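Local coordinates for uncharacterized protein (Bacteroides ovatus, PDB 4IRT) that is of unknown function but is a putative neuraminidase, a BNR-repeat protein that may release terminal sialic acids from glycans, at residues L97-S102 with H161-V166; D33-S38 with S368-L373; Y85-F90 with G135-V140. All coordinates share one frame; numbering follows the deposited sequence. Where two conformers were deposited one is given.

Contact 1. Residues L97-S102 with H161-V166; sequences LNYCRS and HKWTRV. With EDO (1,2-ethanediol), chain L.
Two successive sheets of a beta-propeller meet here, and the joint between their outer parts is a phenol, Tyr99, met by an indole, Trp163. The backbones stay well apart, with the CA atoms of Tyr99 and Trp163 11.9 Å from each other, so long side chains do the bridging. Trp163 gives its single N-H to the tyrosine: NE1 lies 2.9 Å from Tyr99 OH, and the oxygen sits almost exactly in the indole plane, where the indole N-H points. The bond is moderately bent, at 157°. The two rings are turned nearly perpendicular, yet they meet obliquely, with Tyr99 CZ 4.1 Å from Trp163 CE2. Tyr99 reaches across because its CG is anti to the backbone N (chi1 167°), which carries the ring off the strand toward the indole.

The strongest polar partner of this buried hydroxyl is His87 ND1, on the neighbouring strand 86-90. Arg101, modelled in two conformers, places NH1 in one of them 3.1 Å from Tyr99 OH, with the oxygen somewhat outside the guanidinium plane, so this bond is less certain. On the far side of the strand, Asn98 ND2 donates to O2 of a 1,2-ethanediol, probably from the crystallisation liquor, at 3.0 Å; Asp91 holds the same molecule.

His161 and Lys162 form a G1 bulge against strand 151-157. Strand 99-101 pairs with 86-90 at one border of its sheet, strand 162-167 borders the next sheet, and Trp163 touches Leu137 and Phe139 of strand 137-143.

Contact 2. Residues D33-S38 with S368-L373; sequences DEQYIS and SHDTEL
Gln35 reaches from strand 34-40 to the carboxylate of Asp370, just ahead of helix 371-377. Its CB already points toward the residues before the helix, and from there the chain runs out straight: CG is anti to the backbone N (chi1 -178°), and the next torsion is extended too. CG comes within 3.6 Å of Asp370 OD2, and CD follows at 3.7 Å from that oxygen. The amide then splits its work. OE1 accepts from Arg51 of the adjoining strand 45-52. NE2 turns to Asp370 OD2 at 2.9 Å in a nearly linear bond (171°), with the oxygen close to the amide plane. It is the anti lone pair of OD2 that is used, the one facing away from OD1, and the amide and carboxylate planes are 42° apart. Leu373 CD2 lies 4.1 Å from Gln35 NE2, which also hydrogen-bonds to His381 ND1.

Asp370 is the N-cap of the helix, the only one in this otherwise all-beta propeller, and the centre of an inverse gamma turn. The capping bond runs from Leu373 N to Asp370 OD1 over 3.0 Å, the N-H coming from well above the carboxylate plane. OD2 has a second partner in the hydroxyl of Thr30, on the edge strand 28-31, so the carboxylate is gripped through both oxygens. With an alanine here, the Gln35 amide and the Thr30 hydroxyl would probably each be left without this partner, and Leu373 N would lose its side-chain cap. Along the stem of Gln35, the side chains of Leu28, Thr30 and Trp58 close around it, while Leu373 rests on Thr30, Leu53 and His381.

Contact 3. Residues Y85-F90 with G135-V140; sequences YIHVSF and GDLLFV
The apolar part of this contact is a CH-pi interaction between Leu137 and His87. One methyl, Leu137 CD1, sits over a face of the imidazole, 3.6 Å from the ring centroid and only 17° off the ring normal. It is shifted a little toward the rim, so that its closest atom is His87 CD2, at 3.4 Å. The imidazole is placed for this by a chi1 of -64°, which sets CG beside the backbone N and anti to the carbonyl carbon. Tyr156 meets the same imidazole edge-to-face and also touches Leu137, closing the packing from strand 151-157.

A second packing contact lies two residues further along both strands, between Ser89 and Phe139. Ser89 OG comes within 3.6 Å of Phe139 CZ, and Ser89 CB within 3.8 Å of Phe139 CE1; the approach to the ring is oblique. Phe129 and Pro127 of strand 124-131 fill in around this pair.

Hydrogen bonds hold the polar groups without crossing the contact. The imidazole NE2 bonds to Asp81 and, with ND1 also bonded, the ring's rotation is fixed. Ser89 OG bonds to the carbonyl of Asn98, which keeps its hydroxyl occupied within its own sheet.

The main chains stand 9.2 Å apart between the CA atoms of His87 and Leu137, too far for backbone pairing. They run the same way, as the second strands of two consecutive antiparallel sheets, the first of three strands and the next of four, packed face to face: the blade-against-blade packing of a beta-propeller.

Contacts 1 and 3 join the same two sheets, the one of strands 76-80, 86-90 and 99-101 and the one of strands 124-131, 137-143, 151-157 and 162-167. Their centres are 7 Å apart, and strands 86-90 and 99-101 lie side by side, so the two form one continuous interface in which their segments alternate along the chain. Contact 2 lies about 14 Å, centre to centre, from contact 3 and 20 Å from contact 1. It ties strand 34-40 to the late helix 371-377, enclosing both other contacts in its loop; Tyr36 touches Ile86. Early and late chain are thus brought together, consistent with closure of a propeller ring.

Contact 1. Residues L97-S102 with H161-V166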
loop_
_atom_site.group_PDB
_atom_site.type_symbol
_atom_site.label_atom_id
_atom_site.label_comp_id
_atom_site.label_asym_id
_atom_site.label_seq_id
_atom_site.Cartn_x
_atom_site.Cartn_y
_atom_site.Cartn_z
ATOM N N LEU A 97 7.766 -17.112 5.924
ATOM C CA LEU A 97 7.086 -16.027 6.620
ATOM C C LEU A 97 7.838 -15.622 7.875
ATOM O O LEU A 97 8.207 -16.479 8.683
ATOM C CB LEU A 97 5.672 -16.466 6.987
ATOM C CG LEU A 97 4.842 -15.501 7.814
ATOM C CD1 LEU A 97 4.414 -14.331 6.955
ATOM C CD2 LEU A 97 3.613 -16.243 8.360
ATOM N N ASN A 98 8.052 -14.320 7.994
ATOM C CA ASN A 98 8.521 -13.627 9.200
ATOM C C ASN A 98 7.382 -12.794 9.750
ATOM O O ASN A 98 6.967 -11.819 9.106
ATOM C CB ASN A 98 9.652 -12.667 8.856
ATOM C CG ASN A 98 10.862 -13.384 8.264
ATOM O OD1 ASN A 98 11.333 -14.392 8.813
ATOM N ND2 ASN A 98 11.373 -12.867 7.140
ATOM N N TYR A 99 6.905 -13.185 10.936
ATOM C CA TYR A 99 5.715 -12.633 11.566
ATOM C C TYR A 99 5.856 -12.680 13.095
ATOM O O TYR A 99 6.157 -13.748 13.673
ATOM C CB TYR A 99 4.474 -13.427 11.126
ATOM C CG TYR A 99 3.257 -13.142 11.951
ATOM C CD1 TYR A 99 2.762 -11.844 12.077
ATOM C CD2 TYR A 99 2.603 -14.162 12.632
ATOM C CE1 TYR A 99 1.634 -11.579 12.843
ATOM C CE2 TYR A 99 1.479 -13.914 13.389
ATOM C CZ TYR A 99 1.000 -12.624 13.510
ATOM O OH TYR A 99 -0.118 -12.379 14.261
ATOM N N CYS A 100 5.651 -11.530 13.726
ATOM C CA CYS A 100 5.733 -11.376 15.170
ATOM C C CYS A 100 4.584 -10.538 15.659
ATOM O O CYS A 100 3.951 -9.781 14.874
ATOM C CB CYS A 100 6.977 -10.604 15.547
ATOM S SG CYS A 100 8.451 -11.453 15.040
ATOM N N ARG A 101 4.379 -10.590 16.979
ATOM C CA ARG A 101 3.342 -9.787 17.635
ATOM C C ARG A 101 3.916 -9.205 18.903
ATOM O O ARG A 101 4.808 -9.791 19.509
ATOM C CB ARG A 101 2.135 -10.635 18.043
ATOM C CG ARG A 101 1.121 -10.944 16.955
ATOM C CD ARG A 101 -0.156 -11.523 17.560
ATOM N NE ARG A 101 0.043 -12.774 18.307
ATOM C CZ ARG A 101 -0.229 -14.009 17.868
ATOM N NH1 ARG A 101 -0.705 -14.235 16.650
ATOM N NH2 ARG A 101 -0.015 -15.044 18.667
ATOM N N SER A 102 3.386 -8.046 19.305
ATOM C CA SER A 102 3.653 -7.442 20.614
ATOM C C SER A 102 3.515 -8.465 21.706
ATOM O O SER A 102 2.592 -9.293 21.675
ATOM C CB SER A 102 2.612 -6.354 20.923
ATOM O OG SER A 102 2.756 -5.240 20.109
ATOM N N HIS A 161 -7.712 -15.634 19.095
ATOM C CA HIS A 161 -6.305 -15.297 18.882
ATOM C C HIS A 161 -5.617 -16.261 17.915
ATOM O O HIS A 161 -4.552 -16.764 18.204
ATOM C CB HIS A 161 -5.558 -15.186 20.203
ATOM C CG HIS A 161 -6.146 -14.160 21.119
ATOM N ND1 HIS A 161 -7.161 -14.450 22.008
ATOM C CD2 HIS A 161 -5.898 -12.836 21.252
ATOM C CE1 HIS A 161 -7.491 -13.355 22.669
ATOM N NE2 HIS A 161 -6.735 -12.363 22.233
ATOM N N LYS A 162 -6.237 -16.505 16.765
ATOM C CA LYS A 162 -5.609 -17.347 15.752
ATOM C C LYS A 162 -5.979 -16.940 14.340
ATOM O O LYS A 162 -6.976 -16.255 14.106
ATOM C CB LYS A 162 -5.908 -18.834 15.984
ATOM C CG LYS A 162 -7.244 -19.336 15.469
ATOM C CD LYS A 162 -7.473 -20.782 15.902
ATOM C CE LYS A 162 -7.448 -20.938 17.418
ATOM N NZ LYS A 162 -8.054 -22.222 17.874
ATOM N N TRP A 163 -5.130 -17.364 13.413
ATOM C CA TRP A 163 -5.268 -17.071 12.001
ATOM C C TRP A 163 -5.888 -18.255 11.317
ATOM O O TRP A 163 -5.534 -19.389 11.634
ATOM C CB TRP A 163 -3.898 -16.846 11.372
ATOM C CG TRP A 163 -3.265 -15.572 11.775
ATOM C CD1 TRP A 163 -2.375 -15.394 12.777
ATOM C CD2 TRP A 163 -3.464 -14.292 11.174
ATOM N NE1 TRP A 163 -2.002 -14.074 12.854
ATOM C CE2 TRP A 163 -2.659 -13.373 11.880
ATOM C CE3 TRP A 163 -4.257 -13.834 10.121
ATOM C CZ2 TRP A 163 -2.605 -11.996 11.551
ATOM C CZ3 TRP A 163 -4.213 -12.481 9.772
ATOM C CH2 TRP A 163 -3.399 -11.564 10.501
ATOM N N THR A 164 -6.784 -17.979 10.372
ATOM C CA THR A 164 -7.294 -19.006 9.483
ATOM C C THR A 164 -7.295 -18.525 8.043
ATOM O O THR A 164 -7.388 -17.327 7.758
ATOM C CB THR A 164 -8.723 -19.414 9.863
ATOM O OG1 THR A 164 -9.538 -18.242 9.909
ATOM C CG2 THR A 164 -8.725 -20.111 11.222
ATOM N N ARG A 165 -7.173 -19.468 7.126
ATOM C CA ARG A 165 -7.188 -19.148 5.714
ATOM C C ARG A 165 -8.594 -18.683 5.299
ATOM O O ARG A 165 -9.581 -19.327 5.644
ATOM C CB ARG A 165 -6.765 -20.370 4.902
ATOM C CG ARG A 165 -6.672 -20.111 3.412
ATOM C CD ARG A 165 -5.417 -19.335 3.046
ATOM N NE ARG A 165 -4.304 -20.269 2.833
ATOM C CZ ARG A 165 -3.194 -20.353 3.559
ATOM N NH1 ARG A 165 -2.985 -19.582 4.596
ATOM N NH2 ARG A 165 -2.279 -21.247 3.238
ATOM N N VAL A 166 -8.671 -17.597 4.547
ATOM C CA VAL A 166 -9.937 -17.111 3.965
ATOM C C VAL A 166 -10.054 -17.507 2.504
ATOM O O VAL A 166 -11.068 -18.083 2.080
ATOM C CB VAL A 166 -10.084 -15.590 4.114
ATOM C CG1 VAL A 166 -11.361 -15.101 3.438
ATOM C CG2 VAL A 166 -10.080 -15.221 5.598
HETATM C C1 EDO L . 15.255 -12.808 4.028
HETATM O O1 EDO L . 16.645 -13.196 4.217
HETATM C C2 EDO L . 14.297 -13.678 4.839
HETATM O O2 EDO L . 14.230 -13.267 6.221
#

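Contact 2. Residues D33-S38 with S368-L373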
loop_
_atom_site.group_PDB
_atom_site.type_symbol
_atom_site.label_atom_id
_atom_site.label_comp_id
_atom_site.label_asym_id
_atom_site.label_seq_id
_atom_site.Cartn_x
_atom_site.Cartn_y
_atom_site.Cartn_z
ATOM N N ASP A 33 -5.462 7.230 20.509
ATOM C CA ASP A 33 -4.678 8.450 20.360
ATOM C C ASP A 33 -3.165 8.214 20.276
ATOM O O ASP A 33 -2.390 9.135 20.498
ATOM C CB ASP A 33 -5.047 9.481 21.444
ATOM C CG ASP A 33 -4.483 9.155 22.817
ATOM O OD1 ASP A 33 -3.990 8.029 23.066
ATOM O OD2 ASP A 33 -4.520 10.074 23.668
ATOM N N GLU A 34 -2.757 6.987 19.945
ATOM C CA GLU A 34 -1.331 6.649 19.809
ATOM C C GLU A 34 -1.047 6.312 18.371
ATOM O O GLU A 34 -1.853 5.671 17.717
ATOM C CB GLU A 34 -0.980 5.464 20.684
ATOM C CG GLU A 34 -1.077 5.878 22.136
ATOM C CD GLU A 34 -0.853 4.780 23.148
ATOM O OE1 GLU A 34 -0.964 3.582 22.837
ATOM O OE2 GLU A 34 -0.587 5.154 24.303
ATOM N N GLN A 35 0.100 6.740 17.882
ATOM C CA GLN A 35 0.507 6.404 16.528
ATOM C C GLN A 35 1.786 5.583 16.579
ATOM O O GLN A 35 2.704 5.894 17.352
ATOM C CB GLN A 35 0.742 7.691 15.751
ATOM C CG GLN A 35 1.118 7.517 14.309
ATOM C CD GLN A 35 1.286 8.857 13.649
ATOM O OE1 GLN A 35 2.196 9.620 13.983
ATOM N NE2 GLN A 35 0.413 9.164 12.729
ATOM N N TYR A 36 1.816 4.561 15.751
ATOM C CA TYR A 36 2.883 3.593 15.684
ATOM C C TYR A 36 3.552 3.681 14.339
ATOM O O TYR A 36 2.897 3.951 13.327
ATOM C CB TYR A 36 2.329 2.174 15.845
ATOM C CG TYR A 36 1.741 1.902 17.199
ATOM C CD1 TYR A 36 0.419 2.265 17.507
ATOM C CD2 TYR A 36 2.499 1.274 18.185
ATOM C CE1 TYR A 36 -0.107 2.042 18.768
ATOM C CE2 TYR A 36 1.968 1.015 19.428
ATOM C CZ TYR A 36 0.673 1.390 19.713
ATOM O OH TYR A 36 0.174 1.140 20.973
ATOM N N ILE A 37 4.859 3.418 14.330
ATOM C CA ILE A 37 5.648 3.497 13.117
ATOM C C ILE A 37 6.644 2.350 13.123
ATOM O O ILE A 37 6.967 1.791 14.188
ATOM C CB ILE A 37 6.379 4.869 13.030
ATOM C CG1 ILE A 37 6.868 5.152 11.601
ATOM C CG2 ILE A 37 7.506 4.961 14.052
ATOM C CD1 ILE A 37 7.378 6.575 11.449
ATOM N N SER A 38 7.133 1.983 11.948
ATOM C CA SER A 38 8.145 0.941 11.849
ATOM C C SER A 38 9.058 1.267 10.684
ATOM O O SER A 38 8.609 1.808 9.679
ATOM C CB SER A 38 7.504 -0.465 11.646
ATOM O OG SER A 38 6.685 -0.539 10.492
ATOM N N SER A 368 3.518 6.264 1.810
ATOM C CA SER A 368 2.643 5.422 2.622
ATOM C C SER A 368 2.079 6.350 3.715
ATOM O O SER A 368 2.710 7.369 4.085
ATOM C CB SER A 368 3.371 4.194 3.210
ATOM O OG SER A 368 4.550 4.556 3.908
ATOM N N HIS A 369 0.874 6.055 4.180
ATOM C CA HIS A 369 0.160 6.953 5.101
ATOM C C HIS A 369 -0.597 6.198 6.178
ATOM O O HIS A 369 -0.803 4.967 6.091
ATOM C CB HIS A 369 -0.811 7.854 4.304
ATOM C CG HIS A 369 -2.119 7.201 3.918
ATOM N ND1 HIS A 369 -2.259 6.367 2.834
ATOM C CD2 HIS A 369 -3.361 7.345 4.438
ATOM C CE1 HIS A 369 -3.526 5.999 2.718
ATOM N NE2 HIS A 369 -4.217 6.570 3.686
ATOM N N ASP A 370 -1.031 6.945 7.182
ATOM C CA ASP A 370 -1.699 6.391 8.339
ATOM C C ASP A 370 -3.162 6.226 7.943
ATOM O O ASP A 370 -4.006 7.129 8.118
ATOM C CB ASP A 370 -1.503 7.283 9.544
ATOM C CG ASP A 370 -2.034 6.692 10.821
ATOM O OD1 ASP A 370 -2.945 5.836 10.776
ATOM O OD2 ASP A 370 -1.510 7.104 11.884
ATOM N N THR A 371 -3.452 5.058 7.385
ATOM C CA THR A 371 -4.784 4.762 6.866
ATOM C C THR A 371 -5.863 4.940 7.940
ATOM O O THR A 371 -6.929 5.478 7.687
ATOM C CB THR A 371 -4.884 3.329 6.326
ATOM O OG1 THR A 371 -4.439 2.406 7.326
ATOM C CG2 THR A 371 -4.045 3.150 5.074
ATOM N N GLU A 372 -5.577 4.475 9.146
ATOM C CA GLU A 372 -6.555 4.507 10.232
ATOM C C GLU A 372 -6.837 5.914 10.772
ATOM O O GLU A 372 -7.966 6.258 11.085
ATOM C CB GLU A 372 -6.133 3.516 11.320
ATOM C CG GLU A 372 -6.005 2.091 10.768
ATOM C CD GLU A 372 -7.205 1.658 9.908
ATOM O OE1 GLU A 372 -8.310 1.514 10.458
ATOM O OE2 GLU A 372 -7.047 1.488 8.681
ATOM N N LEU A 373 -5.821 6.759 10.835
ATOM C CA LEU A 373 -6.010 8.133 11.246
ATOM C C LEU A 373 -6.875 8.896 10.260
ATOM O O LEU A 373 -7.689 9.703 10.663
ATOM C CB LEU A 373 -4.668 8.838 11.386
ATOM C CG LEU A 373 -4.692 10.226 11.996
ATOM C CD1 LEU A 373 -5.215 10.207 13.433
ATOM C CD2 LEU A 373 -3.268 10.741 11.971
#

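Contact 3. Residues Y85-F90 with G135-V140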
loop_
_atom_site.group_PDB
_atom_site.type_symbol
_atom_site.label_atom_id
_atom_site.label_comp_id
_atom_site.label_asym_id
_atom_site.label_seq_id
_atom_site.Cartn_x
_atom_site.Cartn_y
_atom_site.Cartn_z
ATOM N N TYR A 85 -2.606 -5.000 20.134
ATOM C CA TYR A 85 -1.354 -5.715 19.845
ATOM C C TYR A 85 -0.837 -5.277 18.475
ATOM O O TYR A 85 -1.605 -5.147 17.528
ATOM C CB TYR A 85 -1.528 -7.245 19.847
ATOM C CG TYR A 85 -1.740 -7.820 21.207
ATOM C CD1 TYR A 85 -3.010 -7.929 21.746
ATOM C CD2 TYR A 85 -0.670 -8.267 21.956
ATOM C CE1 TYR A 85 -3.211 -8.449 23.017
ATOM C CE2 TYR A 85 -0.848 -8.781 23.226
ATOM C CZ TYR A 85 -2.119 -8.871 23.756
ATOM O OH TYR A 85 -2.291 -9.381 25.032
ATOM N N ILE A 86 0.458 -5.003 18.398
ATOM C CA ILE A 86 1.096 -4.792 17.115
ATOM C C ILE A 86 1.305 -6.163 16.457
ATOM O O ILE A 86 1.803 -7.091 17.105
ATOM C CB ILE A 86 2.481 -4.116 17.220
ATOM C CG1 ILE A 86 2.405 -2.757 17.915
ATOM C CG2 ILE A 86 3.094 -3.975 15.828
ATOM C CD1 ILE A 86 3.754 -2.166 18.282
ATOM N N HIS A 87 0.882 -6.286 15.195
ATOM C CA HIS A 87 1.234 -7.402 14.346
ATOM C C HIS A 87 2.193 -6.869 13.281
ATOM O O HIS A 87 1.921 -5.834 12.685
ATOM C CB HIS A 87 0.003 -7.932 13.635
ATOM C CG HIS A 87 -1.021 -8.510 14.551
ATOM N ND1 HIS A 87 -1.350 -9.848 14.553
ATOM C CD2 HIS A 87 -1.775 -7.934 15.519
ATOM C CE1 HIS A 87 -2.274 -10.068 15.472
ATOM N NE2 HIS A 87 -2.568 -8.921 16.053
ATOM N N VAL A 88 3.289 -7.575 13.035
ATOM C CA VAL A 88 4.279 -7.095 12.096
ATOM C C VAL A 88 4.878 -8.249 11.297
ATOM O O VAL A 88 5.199 -9.307 11.835
ATOM C CB VAL A 88 5.375 -6.266 12.807
ATOM C CG1 VAL A 88 6.190 -7.135 13.747
ATOM C CG2 VAL A 88 6.261 -5.556 11.799
ATOM N N SER A 89 5.032 -8.022 10.001
ATOM C CA SER A 89 5.578 -9.003 9.091
ATOM C C SER A 89 6.572 -8.270 8.192
ATOM O O SER A 89 6.314 -7.151 7.750
ATOM C CB SER A 89 4.440 -9.691 8.302
ATOM O OG SER A 89 4.924 -10.773 7.510
ATOM N N PHE A 90 7.715 -8.890 7.937
ATOM C CA PHE A 90 8.846 -8.160 7.369
ATOM C C PHE A 90 9.828 -9.042 6.632
ATOM O O PHE A 90 9.878 -10.237 6.860
ATOM C CB PHE A 90 9.607 -7.443 8.472
ATOM C CG PHE A 90 9.944 -8.309 9.649
ATOM C CD1 PHE A 90 9.007 -8.594 10.609
ATOM C CD2 PHE A 90 11.220 -8.839 9.793
ATOM C CE1 PHE A 90 9.321 -9.409 11.688
ATOM C CE2 PHE A 90 11.550 -9.660 10.882
ATOM C CZ PHE A 90 10.600 -9.930 11.832
ATOM N N GLY A 135 -12.271 -5.582 15.271
ATOM C CA GLY A 135 -10.963 -5.823 15.865
ATOM C C GLY A 135 -10.128 -6.931 15.248
ATOM O O GLY A 135 -8.943 -6.996 15.519
ATOM N N ASP A 136 -10.743 -7.750 14.387
ATOM C CA ASP A 136 -10.044 -8.807 13.651
ATOM C C ASP A 136 -9.087 -8.167 12.620
ATOM O O ASP A 136 -9.209 -6.979 12.308
ATOM C CB ASP A 136 -11.037 -9.720 12.927
ATOM C CG ASP A 136 -11.714 -10.724 13.857
ATOM O OD1 ASP A 136 -11.540 -10.639 15.091
ATOM O OD2 ASP A 136 -12.438 -11.595 13.330
ATOM N N LEU A 137 -8.147 -8.951 12.100
ATOM C CA LEU A 137 -7.260 -8.472 11.049
ATOM C C LEU A 137 -7.327 -9.344 9.808
ATOM O O LEU A 137 -7.647 -10.534 9.890
ATOM C CB LEU A 137 -5.800 -8.407 11.503
ATOM C CG LEU A 137 -5.458 -7.472 12.651
ATOM C CD1 LEU A 137 -3.957 -7.466 12.896
ATOM C CD2 LEU A 137 -6.016 -6.086 12.378
ATOM N N LEU A 138 -7.017 -8.731 8.666
ATOM C CA LEU A 138 -6.773 -9.438 7.412
ATOM C C LEU A 138 -5.290 -9.383 7.094
ATOM O O LEU A 138 -4.648 -8.364 7.335
ATOM C CB LEU A 138 -7.532 -8.755 6.284
ATOM C CG LEU A 138 -7.870 -9.631 5.094
ATOM C CD1 LEU A 138 -9.001 -10.597 5.422
ATOM C CD2 LEU A 138 -8.242 -8.757 3.902
ATOM N N PHE A 139 -4.758 -10.472 6.548
ATOM C CA PHE A 139 -3.393 -10.495 6.052
ATOM C C PHE A 139 -3.427 -11.031 4.645
ATOM O O PHE A 139 -4.072 -12.023 4.366
ATOM C CB PHE A 139 -2.508 -11.374 6.896
ATOM C CG PHE A 139 -1.030 -11.354 6.511
ATOM C CD1 PHE A 139 -0.241 -10.233 6.747
ATOM C CD2 PHE A 139 -0.431 -12.489 6.006
ATOM C CE1 PHE A 139 1.126 -10.250 6.473
ATOM C CE2 PHE A 139 0.921 -12.518 5.724
ATOM C CZ PHE A 139 1.702 -11.409 5.959
ATOM N N VAL A 140 -2.713 -10.354 3.773
ATOM C CA VAL A 140 -2.606 -10.761 2.391
ATOM C C VAL A 140 -1.133 -10.805 2.009
ATOM O O VAL A 140 -0.346 -9.953 2.444
ATOM C CB VAL A 140 -3.358 -9.842 1.418
ATOM C CG1 VAL A 140 -3.154 -10.333 -0.004
ATOM C CG2 VAL A 140 -4.832 -9.806 1.748
#